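Local coordinates for uncharacterized protein (Legionella pneumophila subsp. pneumophila, PDB 5L0L) that is of unknown function but is the HIT-like part of a longer, probably membrane-bound protein, suggesting kinship with histidine-triad nucleotide-binding hydrolases and transferases, at residues 3-8 against 116-121; 24-29 against 185-190; 45-50 against 167-172; 51-56 against 129-134. All coordinates share one frame; numbering follows the deposited sequence.

Contact 1: residues 3-8 against 116-121; sequences KEFLKH and TLIGSE
A short parallel β-pair joins the N-terminal strand 3-5 to strand 115-118, with E4 beside L117 and F5 beside I118. The backbone of E4 is held at both ends: E4 N donates to T116 O (2.8 Å), and E4 O accepts from I118 N (2.7 Å). L6 N then donates to I118 O (2.8 Å), carrying the pairing just beyond the strand. F5 and I118 point to the same face and lie side by side; F5 CD1 comes within 3.5 Å of I118 CB, with I118 CG2 close to both CD1 and CE1. The pair forms one side of a three-stranded mixed sheet: 115-118 is central, 107-110 runs antiparallel along its far edge, and I96 of the second subunit packs on I118. L117 turns to the other face, where its CD1 lies close to E4 O and L6 N. Past the strands, CG of L6 stands anti to the backbone N (chi1 -170°), which lays CD2 on the main chain at S120 C (3.4 Å). E121 crosses H8 at about a right angle. Its OE2 meets H8 CD2 at 3.1 Å, the carboxylate turned 65° from the ring, while E121 CA lies over one ring face and Y10 meets the H8 ring edge-to-face.

Contact 2: residues 24-29 against 185-190; sequences TSIAVI and MFKLKL
I26 points its two branches into different parts of helix 176-194, and the side chains of F186, K187 and L190 receive them. With CG1 beside the backbone N (chi1 -62°) and the chain extended past it, the longer branch carries CD1 to the root of F186, 3.9 Å from F186 CB. The phenyl ring is met obliquely there, and it goes on to pack edge-to-face with Y90. The shorter branch, I26 CG2, lies between K187 and L190, 4.1 Å from K187 CG and 4.1 Å from L190 CD2. The same methyl of L190 also reaches the neighbouring residue, with L190 CD2 3.9 Å from A27 CB, so one leucine branch serves both positions of the strand.

K187 runs alongside this apolar group. Its chain is straight beyond CG, and this brings CE to 3.4 Å from S25 O. The ammonium group is tied down beyond that point: K187 NZ donates to H212 O and to a water (2.8 Å from NZ), and this water in turn donates to S25 O at 2.6 Å. No direct hydrogen bond joins the two segments; the polar link is made through the water.

I26 and A27 both face V39 of strand 35-41, a classic β bulge. The axes of 185-190 and 25-29 run at 36° to each other, an α-helix packed on the face of the antiparallel sheet in this HIT-like α+β domain.

Contact 3: residues 45-50 against 167-172; sequences DCRGYR and INQHAI
An Asx turn at D45, locked into a buried salt-bridge network, joins two loops of the HIT-like domain: the one leading into strand 51-58 and the one ahead of helix 176-194. D45 OD1 takes three donors. I172 N comes across from the other loop (3.1 Å), meeting the oxygen out of the carboxylate plane; R47 N, two residues on, closes the Asx turn from the opposite face; and R47 NE approaches on the syn lone pair at 3.0 Å.

R47 thereby grips the carboxylate side-on. Its NH2 holds D45 OD2 at 2.9 Å, while R50 NH1 takes the anti lone pair of the same OD2 at 2.8 Å. Such a set of donors would probably keep the aspartate ionised despite its burial. The bend of R47 at chi3 (-58°) brings the guanidinium beneath the second loop: H170 O stands over one face, offset toward the rim, and Q169 OE1 sits at the edge, accepting from R47 NH1 (2.9 Å). The amide plane of Q169 is turned 64° from the guanidinium, yet R47 NH1 lies in it, on a lone pair of OE1. D157 adds a second hold on each partner, its O accepting from R47 NH2 and its N donating to Q169 OE1.

C46 N donates to I172 O at 2.9 Å, so I172 is held at both its N and its O. I172 crosses the R47 chain at about a right angle, CD1 against CG, and its CG2 touches C46 SG at 3.6 Å.

Contact 4: residues 51-56 against 129-134; sequences IIIRYL and LHMWGR. With SO4 (sulfate ion), chain C.
I51 O is gripped twice, by M131 N at 3.1 Å and by a water that donates to it at 2.9 Å. The same water is hydrogen-bonded to H130 ND1 (2.8 Å), lying at the edge of the imidazole and so helping to fix its rotation. The other nitrogen, H130 NE2, donates to sulfate O3 at 2.9 Å and more weakly to O1. H128 NE2, G103 N and N105 N complete the anion's hold. The ion is probably from the crystallisation liquor, but its place is consistent with the phosphate site of HIT proteins, whose His-X-His motif H128 and H130 recall.

The strands are antiparallel. I51 N donates to M131 O (2.8 Å), and I53 with L129 forms a second hydrogen-bonded pair; between them I52 pairs with H130, their side chains side by side. On the opposite face from H130, I51 CG1 stands between its backbone N and carbonyl carbon (chi1 61°), where it meets M131 CB at 3.7 Å, and I53 CD1 meets L129 CD1 at 4.0 Å.

Helix 73-92 covers that apolar face, with V82 against I53 and A83 and Y90 against M131. Strand 35-41 flanks 51-58, strand 96-101 flanks 128-134, and F99 of the second subunit packs on L129.

Contacts 2 and 4 form the core: both reach the six-stranded antiparallel sheet, meeting where I26 and F186 pack on I51. Contact 4 builds the sheet by backbone bonding and carries H130 and its sulfate on one face; contact 2 sets a helix on that sheet by apolar packing plus one water bridge. Contact 3, partly buried, gathers charge within 45-50, where R47 and R50 hold D45, while D45, C46 and R47 hydrogen-bond to the second loop. It touches contact 4, where R50 packs beside H130 and W132, and contact 2 through Y49 on F186. Contact 1 stands apart on the mixed sheet, its centre about 22 Å from that of contact 4; both border the second subunit.

Contact 1: residues 3-8 against 116-121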
# COMPACT_ATOMS: atom_id res chain seq x y z
N LYS A 3 -14.93 -12.08 -12.65
CA LYS A 3 -13.80 -12.41 -11.76
C LYS A 3 -13.93 -13.83 -11.20
O LYS A 3 -14.94 -14.13 -10.58
CB LYS A 3 -13.78 -11.41 -10.60
CG LYS A 3 -12.56 -11.53 -9.71
CD LYS A 3 -12.40 -10.30 -8.80
CE LYS A 3 -13.18 -10.45 -7.52
NZ LYS A 3 -12.66 -9.49 -6.50
N GLU A 4 -12.95 -14.70 -11.45
CA GLU A 4 -13.00 -16.10 -11.03
C GLU A 4 -11.77 -16.46 -10.20
O GLU A 4 -10.68 -15.90 -10.41
CB GLU A 4 -13.05 -17.07 -12.22
CG GLU A 4 -14.31 -16.97 -13.11
CD GLU A 4 -15.59 -17.59 -12.54
OE1 GLU A 4 -15.57 -18.70 -11.94
OE2 GLU A 4 -16.68 -16.97 -12.74
N PHE A 5 -11.97 -17.39 -9.28
CA PHE A 5 -10.89 -17.90 -8.43
C PHE A 5 -10.49 -19.31 -8.84
O PHE A 5 -11.35 -20.20 -8.97
CB PHE A 5 -11.34 -17.89 -6.99
CG PHE A 5 -11.54 -16.51 -6.45
CD1 PHE A 5 -10.47 -15.79 -5.92
CD2 PHE A 5 -12.79 -15.90 -6.51
CE1 PHE A 5 -10.66 -14.51 -5.42
CE2 PHE A 5 -12.98 -14.61 -6.02
CZ PHE A 5 -11.92 -13.91 -5.47
N LEU A 6 -9.19 -19.52 -9.01
CA LEU A 6 -8.67 -20.85 -9.29
C LEU A 6 -9.00 -21.82 -8.16
O LEU A 6 -8.91 -21.47 -6.98
CB LEU A 6 -7.15 -20.82 -9.50
CG LEU A 6 -6.50 -22.10 -10.04
CD1 LEU A 6 -6.80 -22.29 -11.52
CD2 LEU A 6 -5.00 -22.10 -9.79
N LYS A 7 -9.41 -23.03 -8.53
CA LYS A 7 -9.56 -24.14 -7.57
C LYS A 7 -8.41 -25.08 -7.82
O LYS A 7 -8.28 -25.61 -8.92
CB LYS A 7 -10.90 -24.87 -7.74
CG LYS A 7 -12.07 -24.31 -6.93
CD LYS A 7 -12.66 -23.07 -7.59
CE LYS A 7 -13.54 -22.26 -6.64
NZ LYS A 7 -13.93 -20.95 -7.26
N HIS A 8 -7.56 -25.26 -6.81
CA HIS A 8 -6.31 -26.00 -6.95
C HIS A 8 -5.72 -26.44 -5.60
O HIS A 8 -5.85 -25.75 -4.60
CB HIS A 8 -5.28 -25.16 -7.71
CG HIS A 8 -4.06 -25.93 -8.12
ND1 HIS A 8 -2.89 -25.92 -7.38
CD2 HIS A 8 -3.85 -26.77 -9.16
CE1 HIS A 8 -2.00 -26.70 -7.97
NE2 HIS A 8 -2.55 -27.23 -9.05
N THR A 116 -11.10 -12.41 -15.53
CA THR A 116 -9.94 -12.18 -14.68
C THR A 116 -9.85 -13.38 -13.72
O THR A 116 -10.80 -13.67 -12.98
CB THR A 116 -10.09 -10.87 -13.89
OG1 THR A 116 -10.16 -9.75 -14.79
CG2 THR A 116 -8.94 -10.68 -12.94
N LEU A 117 -8.72 -14.09 -13.75
CA LEU A 117 -8.53 -15.29 -12.95
C LEU A 117 -7.58 -14.98 -11.77
O LEU A 117 -6.53 -14.39 -11.99
CB LEU A 117 -7.90 -16.38 -13.81
CG LEU A 117 -7.65 -17.74 -13.15
CD1 LEU A 117 -8.97 -18.31 -12.63
CD2 LEU A 117 -6.95 -18.70 -14.10
N ILE A 118 -7.99 -15.36 -10.56
CA ILE A 118 -7.24 -15.10 -9.31
C ILE A 118 -6.68 -16.43 -8.85
O ILE A 118 -7.45 -17.35 -8.49
CB ILE A 118 -8.16 -14.55 -8.21
CG1 ILE A 118 -8.93 -13.31 -8.69
CG2 ILE A 118 -7.38 -14.25 -6.92
CD1 ILE A 118 -8.07 -12.20 -9.16
N GLY A 119 -5.36 -16.54 -8.87
CA GLY A 119 -4.65 -17.74 -8.54
C GLY A 119 -4.06 -18.38 -9.77
O GLY A 119 -4.61 -18.27 -10.86
N SER A 120 -2.91 -19.03 -9.60
CA SER A 120 -2.28 -19.82 -10.65
C SER A 120 -1.74 -21.12 -10.05
O SER A 120 -1.61 -21.24 -8.84
CB SER A 120 -1.12 -19.07 -11.33
OG SER A 120 0.01 -18.93 -10.47
N GLU A 121 -1.41 -22.05 -10.94
CA GLU A 121 -0.87 -23.37 -10.58
C GLU A 121 0.47 -23.19 -9.84
O GLU A 121 0.72 -23.89 -8.86
CB GLU A 121 -0.63 -24.23 -11.83
CG GLU A 121 -1.80 -24.40 -12.81
CD GLU A 121 -2.71 -25.58 -12.49
OE1 GLU A 121 -2.34 -26.73 -12.80
OE2 GLU A 121 -3.81 -25.33 -11.96

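Contact 2: residues 24-29 against 185-190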
# COMPACT_ATOMS: atom_id res chain seq x y z
N THR A 24 14.11 -16.56 5.70
CA THR A 24 14.03 -15.09 5.75
C THR A 24 12.96 -14.56 6.70
O THR A 24 12.66 -13.38 6.69
CB THR A 24 13.80 -14.48 4.35
OG1 THR A 24 12.50 -14.79 3.85
CG2 THR A 24 14.84 -14.98 3.37
N SER A 25 12.43 -15.42 7.57
CA SER A 25 11.36 -14.98 8.45
C SER A 25 11.85 -14.05 9.59
O SER A 25 12.82 -14.38 10.31
CB SER A 25 10.60 -16.20 8.99
OG SER A 25 9.53 -15.75 9.82
N ILE A 26 11.16 -12.94 9.76
CA ILE A 26 11.38 -11.99 10.83
C ILE A 26 10.45 -12.30 12.01
O ILE A 26 10.92 -12.37 13.15
CB ILE A 26 11.16 -10.54 10.36
CG1 ILE A 26 12.17 -10.19 9.26
CG2 ILE A 26 11.21 -9.55 11.54
CD1 ILE A 26 11.78 -8.99 8.40
N ALA A 27 9.16 -12.44 11.74
CA ALA A 27 8.17 -12.58 12.85
C ALA A 27 6.84 -13.11 12.38
O ALA A 27 6.52 -13.05 11.19
CB ALA A 27 7.96 -11.25 13.57
N VAL A 28 6.05 -13.60 13.34
CA VAL A 28 4.63 -13.80 13.16
C VAL A 28 3.90 -12.83 14.09
O VAL A 28 4.28 -12.63 15.25
CB VAL A 28 4.22 -15.27 13.42
CG1 VAL A 28 2.72 -15.44 13.42
CG2 VAL A 28 4.84 -16.20 12.37
N ILE A 29 2.85 -12.21 13.55
CA ILE A 29 2.09 -11.17 14.24
C ILE A 29 0.61 -11.55 14.18
O ILE A 29 0.09 -11.82 13.10
CB ILE A 29 2.36 -9.79 13.62
CG1 ILE A 29 3.90 -9.60 13.56
CG2 ILE A 29 1.59 -8.70 14.39
CD1 ILE A 29 4.49 -8.26 13.17
N MSE A 185 18.93 -7.31 12.20
CA MSE A 185 18.59 -5.92 12.54
C MSE A 185 17.11 -5.66 12.48
O MSE A 185 16.58 -4.93 13.32
CB MSE A 185 19.38 -4.94 11.68
CG MSE A 185 19.29 -3.50 12.15
SE MSE A 185 19.96 -3.24 13.99
CE MSE A 185 21.82 -3.22 13.69
N PHE A 186 16.40 -6.25 11.50
CA PHE A 186 14.94 -6.12 11.47
C PHE A 186 14.32 -6.70 12.74
O PHE A 186 13.45 -6.07 13.35
CB PHE A 186 14.32 -6.74 10.23
CG PHE A 186 14.15 -5.77 9.08
CD1 PHE A 186 15.25 -5.31 8.39
CD2 PHE A 186 12.90 -5.30 8.71
CE1 PHE A 186 15.12 -4.40 7.34
CE2 PHE A 186 12.75 -4.40 7.65
CZ PHE A 186 13.87 -3.96 6.96
N LYS A 187 14.79 -7.87 13.16
CA LYS A 187 14.28 -8.49 14.40
C LYS A 187 14.52 -7.60 15.62
O LYS A 187 13.62 -7.38 16.42
CB LYS A 187 14.90 -9.86 14.62
CG LYS A 187 14.42 -10.92 13.67
CD LYS A 187 15.17 -12.21 13.86
CE LYS A 187 14.79 -13.26 12.83
NZ LYS A 187 15.58 -14.51 12.99
N LEU A 188 15.73 -7.08 15.75
CA LEU A 188 16.07 -6.23 16.87
C LEU A 188 15.26 -4.94 16.89
O LEU A 188 14.72 -4.56 17.93
CB LEU A 188 17.57 -5.93 16.91
CG LEU A 188 18.02 -5.05 18.08
CD1 LEU A 188 17.65 -5.68 19.41
CD2 LEU A 188 19.52 -4.79 18.00
N LYS A 189 15.15 -4.26 15.74
CA LYS A 189 14.41 -3.01 15.70
C LYS A 189 12.93 -3.26 16.01
O LYS A 189 12.30 -2.47 16.70
CB LYS A 189 14.59 -2.28 14.36
CG LYS A 189 16.00 -1.74 14.11
CD LYS A 189 16.47 -0.81 15.18
CE LYS A 189 17.80 -0.11 14.87
NZ LYS A 189 18.23 0.48 16.18
N LEU A 190 12.38 -4.36 15.52
CA LEU A 190 11.00 -4.70 15.82
C LEU A 190 10.81 -5.01 17.29
O LEU A 190 9.86 -4.51 17.93
CB LEU A 190 10.54 -5.87 14.95
CG LEU A 190 9.11 -6.36 15.17
CD1 LEU A 190 8.09 -5.26 14.99
CD2 LEU A 190 8.85 -7.55 14.26
O HOH W 1 14.71 -16.06 10.79

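Contact 3: residues 45-50 against 167-172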
# COMPACT_ATOMS: atom_id res chain seq x y z
N ASP A 45 14.61 -10.65 -3.73
CA ASP A 45 14.97 -9.29 -4.03
C ASP A 45 15.33 -8.55 -2.74
O ASP A 45 14.46 -8.30 -1.91
CB ASP A 45 13.80 -8.59 -4.74
CG ASP A 45 14.18 -7.23 -5.31
OD1 ASP A 45 15.39 -6.88 -5.38
OD2 ASP A 45 13.24 -6.50 -5.72
N CYS A 46 16.61 -8.20 -2.60
CA CYS A 46 17.12 -7.50 -1.43
C CYS A 46 17.03 -6.00 -1.54
O CYS A 46 17.25 -5.31 -0.54
CB CYS A 46 18.59 -7.88 -1.15
SG CYS A 46 19.80 -7.39 -2.39
N ARG A 47 16.69 -5.47 -2.72
CA ARG A 47 16.64 -4.02 -2.88
C ARG A 47 15.64 -3.38 -1.91
O ARG A 47 14.52 -3.89 -1.71
CB ARG A 47 16.24 -3.62 -4.29
CG ARG A 47 17.22 -4.11 -5.37
CD ARG A 47 16.73 -3.77 -6.75
NE ARG A 47 15.41 -4.36 -6.97
CZ ARG A 47 14.42 -3.81 -7.67
NH1 ARG A 47 14.58 -2.66 -8.32
NH2 ARG A 47 13.28 -4.44 -7.75
N GLY A 48 16.05 -2.27 -1.31
CA GLY A 48 15.24 -1.53 -0.37
C GLY A 48 14.91 -2.29 0.93
O GLY A 48 14.00 -1.89 1.65
N TYR A 49 15.66 -3.35 1.21
CA TYR A 49 15.35 -4.28 2.30
C TYR A 49 13.88 -4.72 2.24
O TYR A 49 13.18 -4.70 3.24
CB TYR A 49 15.68 -3.65 3.67
CG TYR A 49 17.04 -2.98 3.84
CD1 TYR A 49 18.18 -3.40 3.13
CD2 TYR A 49 17.19 -1.92 4.71
CE1 TYR A 49 19.40 -2.78 3.31
CE2 TYR A 49 18.42 -1.32 4.94
CZ TYR A 49 19.52 -1.74 4.23
OH TYR A 49 20.71 -1.12 4.41
N ARG A 50 13.40 -5.09 1.04
CA ARG A 50 11.99 -5.47 0.86
C ARG A 50 11.55 -6.53 1.85
O ARG A 50 12.27 -7.55 2.03
CB ARG A 50 11.76 -6.02 -0.54
CG ARG A 50 11.53 -5.02 -1.62
CD ARG A 50 11.47 -5.74 -2.98
NE ARG A 50 10.21 -6.43 -3.16
CZ ARG A 50 9.75 -6.87 -4.35
NH1 ARG A 50 10.49 -6.79 -5.45
NH2 ARG A 50 8.54 -7.42 -4.41
N ILE A 167 12.05 -3.66 -18.79
CA ILE A 167 12.17 -2.53 -17.88
C ILE A 167 13.64 -2.27 -17.57
O ILE A 167 14.50 -2.98 -18.05
CB ILE A 167 11.33 -2.74 -16.61
CG1 ILE A 167 11.79 -3.99 -15.85
CG2 ILE A 167 9.85 -2.87 -16.98
CD1 ILE A 167 11.24 -4.08 -14.44
N ASN A 168 13.91 -1.24 -16.80
CA ASN A 168 15.27 -0.86 -16.51
C ASN A 168 15.68 -1.14 -15.07
O ASN A 168 16.57 -0.44 -14.56
CB ASN A 168 15.45 0.62 -16.81
CG ASN A 168 16.77 0.89 -17.48
OD1 ASN A 168 17.00 0.43 -18.62
ND2 ASN A 168 17.67 1.61 -16.80
N GLN A 169 15.02 -2.10 -14.43
CA GLN A 169 15.41 -2.61 -13.12
C GLN A 169 15.26 -4.10 -13.10
O GLN A 169 14.53 -4.66 -13.90
CB GLN A 169 14.50 -2.05 -12.00
CG GLN A 169 14.61 -0.56 -11.83
CD GLN A 169 13.53 -0.01 -10.90
OE1 GLN A 169 13.20 -0.60 -9.88
NE2 GLN A 169 13.02 1.17 -11.24
N HIS A 170 15.91 -4.74 -12.15
CA HIS A 170 15.70 -6.16 -11.91
C HIS A 170 15.93 -6.50 -10.44
O HIS A 170 16.61 -5.77 -9.72
CB HIS A 170 16.63 -7.01 -12.79
CG HIS A 170 18.07 -6.78 -12.51
ND1 HIS A 170 18.73 -7.41 -11.48
CD2 HIS A 170 18.95 -5.92 -13.05
CE1 HIS A 170 19.97 -6.97 -11.42
NE2 HIS A 170 20.14 -6.08 -12.38
N ALA A 171 15.36 -7.61 -10.02
CA ALA A 171 15.54 -8.08 -8.65
C ALA A 171 17.00 -8.42 -8.43
O ALA A 171 17.68 -8.89 -9.35
CB ALA A 171 14.67 -9.29 -8.40
N ILE A 172 17.48 -8.20 -7.21
CA ILE A 172 18.83 -8.57 -6.80
C ILE A 172 18.76 -9.65 -5.72
O ILE A 172 18.23 -9.40 -4.63
CB ILE A 172 19.64 -7.36 -6.31
CG1 ILE A 172 19.77 -6.37 -7.48
CG2 ILE A 172 21.02 -7.80 -5.80
CD1 ILE A 172 20.46 -5.10 -7.15

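Contact 4: residues 51-56 against 129-134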
# COMPACT_ATOMS: atom_id res chain seq x y z
N ILE A 51 10.37 -6.34 2.44
CA ILE A 51 9.68 -7.39 3.18
C ILE A 51 8.36 -7.74 2.50
O ILE A 51 7.83 -6.97 1.69
CB ILE A 51 9.40 -7.01 4.65
CG1 ILE A 51 8.52 -5.77 4.73
CG2 ILE A 51 10.72 -6.88 5.41
CD1 ILE A 51 7.99 -5.47 6.11
N ILE A 52 7.87 -8.93 2.81
CA ILE A 52 6.50 -9.35 2.44
C ILE A 52 5.75 -9.57 3.75
O ILE A 52 6.24 -10.24 4.67
CB ILE A 52 6.52 -10.66 1.65
CG1 ILE A 52 7.39 -10.53 0.39
CG2 ILE A 52 5.09 -11.09 1.27
CD1 ILE A 52 7.75 -11.86 -0.25
N ILE A 53 4.57 -8.98 3.84
CA ILE A 53 3.67 -9.17 4.95
C ILE A 53 2.52 -9.97 4.37
O ILE A 53 1.90 -9.53 3.39
CB ILE A 53 3.15 -7.83 5.49
CG1 ILE A 53 4.33 -6.96 5.91
CG2 ILE A 53 2.15 -8.08 6.64
CD1 ILE A 53 3.94 -5.59 6.45
N ARG A 54 2.29 -11.16 4.95
CA ARG A 54 1.37 -12.12 4.38
C ARG A 54 0.38 -12.66 5.42
O ARG A 54 0.75 -12.97 6.55
CB ARG A 54 2.15 -13.26 3.71
CG ARG A 54 1.32 -14.45 3.25
CD ARG A 54 1.24 -15.49 4.33
NE ARG A 54 0.58 -16.74 3.89
CZ ARG A 54 1.19 -17.82 3.41
NH1 ARG A 54 2.52 -17.88 3.25
NH2 ARG A 54 0.46 -18.87 3.09
N TYR A 55 -0.87 -12.77 5.01
CA TYR A 55 -1.91 -13.32 5.87
C TYR A 55 -1.81 -14.83 5.79
O TYR A 55 -1.94 -15.40 4.71
CB TYR A 55 -3.28 -12.86 5.35
CG TYR A 55 -4.47 -13.48 6.04
CD1 TYR A 55 -4.55 -13.52 7.43
CD2 TYR A 55 -5.54 -13.96 5.29
CE1 TYR A 55 -5.68 -14.09 8.06
CE2 TYR A 55 -6.67 -14.51 5.91
CZ TYR A 55 -6.71 -14.59 7.30
OH TYR A 55 -7.85 -15.12 7.93
N LEU A 56 -1.58 -15.47 6.93
CA LEU A 56 -1.46 -16.92 7.02
C LEU A 56 -2.84 -17.58 7.13
O LEU A 56 -3.20 -18.39 6.29
CB LEU A 56 -0.60 -17.31 8.24
CG LEU A 56 0.84 -16.83 8.24
CD1 LEU A 56 1.47 -16.89 9.64
CD2 LEU A 56 1.64 -17.66 7.26
N LEU A 129 1.20 -7.97 1.11
CA LEU A 129 1.71 -6.75 0.54
C LEU A 129 3.22 -6.67 0.72
O LEU A 129 3.81 -7.43 1.49
CB LEU A 129 1.01 -5.51 1.09
CG LEU A 129 1.09 -5.12 2.56
CD1 LEU A 129 2.42 -4.49 2.93
CD2 LEU A 129 -0.05 -4.16 2.88
N HIS A 130 3.80 -5.74 -0.03
CA HIS A 130 5.26 -5.53 -0.09
C HIS A 130 5.55 -4.21 0.57
O HIS A 130 4.80 -3.26 0.40
CB HIS A 130 5.71 -5.43 -1.55
CG HIS A 130 5.35 -6.63 -2.36
ND1 HIS A 130 6.11 -7.77 -2.34
CD2 HIS A 130 4.27 -6.89 -3.13
CE1 HIS A 130 5.51 -8.69 -3.09
NE2 HIS A 130 4.42 -8.16 -3.61
N MSE A 131 6.67 -4.13 1.27
CA MSE A 131 7.10 -2.88 1.91
C MSE A 131 8.62 -2.79 1.76
O MSE A 131 9.32 -3.82 1.73
CB MSE A 131 6.66 -2.85 3.37
CG MSE A 131 7.07 -1.57 4.06
SE MSE A 131 6.42 -1.47 5.93
CE MSE A 131 4.50 -1.50 5.56
N TRP A 132 9.13 -1.57 1.59
CA TRP A 132 10.57 -1.37 1.40
C TRP A 132 10.92 0.05 1.78
O TRP A 132 10.02 0.87 2.09
CB TRP A 132 10.98 -1.67 -0.06
CG TRP A 132 10.28 -0.77 -1.03
CD1 TRP A 132 10.77 0.38 -1.58
CD2 TRP A 132 8.94 -0.93 -1.55
NE1 TRP A 132 9.81 0.96 -2.39
CE2 TRP A 132 8.70 0.18 -2.40
CE3 TRP A 132 7.94 -1.89 -1.39
CZ2 TRP A 132 7.49 0.35 -3.09
CZ3 TRP A 132 6.73 -1.69 -2.03
CH2 TRP A 132 6.51 -0.59 -2.87
N GLY A 133 12.21 0.33 1.81
CA GLY A 133 12.72 1.67 2.19
C GLY A 133 13.39 2.36 1.02
O GLY A 133 13.97 1.70 0.12
N ARG A 134 13.32 3.70 1.03
CA ARG A 134 14.01 4.56 0.08
C ARG A 134 15.01 5.48 0.79
O ARG A 134 14.80 5.94 1.92
CB ARG A 134 13.01 5.40 -0.75
CG ARG A 134 11.91 4.60 -1.43
CD ARG A 134 12.46 3.60 -2.47
NE ARG A 134 13.15 4.27 -3.57
CZ ARG A 134 12.54 4.85 -4.61
NH1 ARG A 134 13.27 5.45 -5.51
NH2 ARG A 134 11.21 4.83 -4.76
S SO4 C . 2.89 -9.75 -6.26
O1 SO4 C . 3.37 -10.81 -5.32
O2 SO4 C . 2.12 -10.52 -7.23
O3 SO4 C . 2.16 -8.90 -5.32
O4 SO4 C . 4.22 -9.33 -6.71
O HOH W 2 8.58 -7.51 -1.06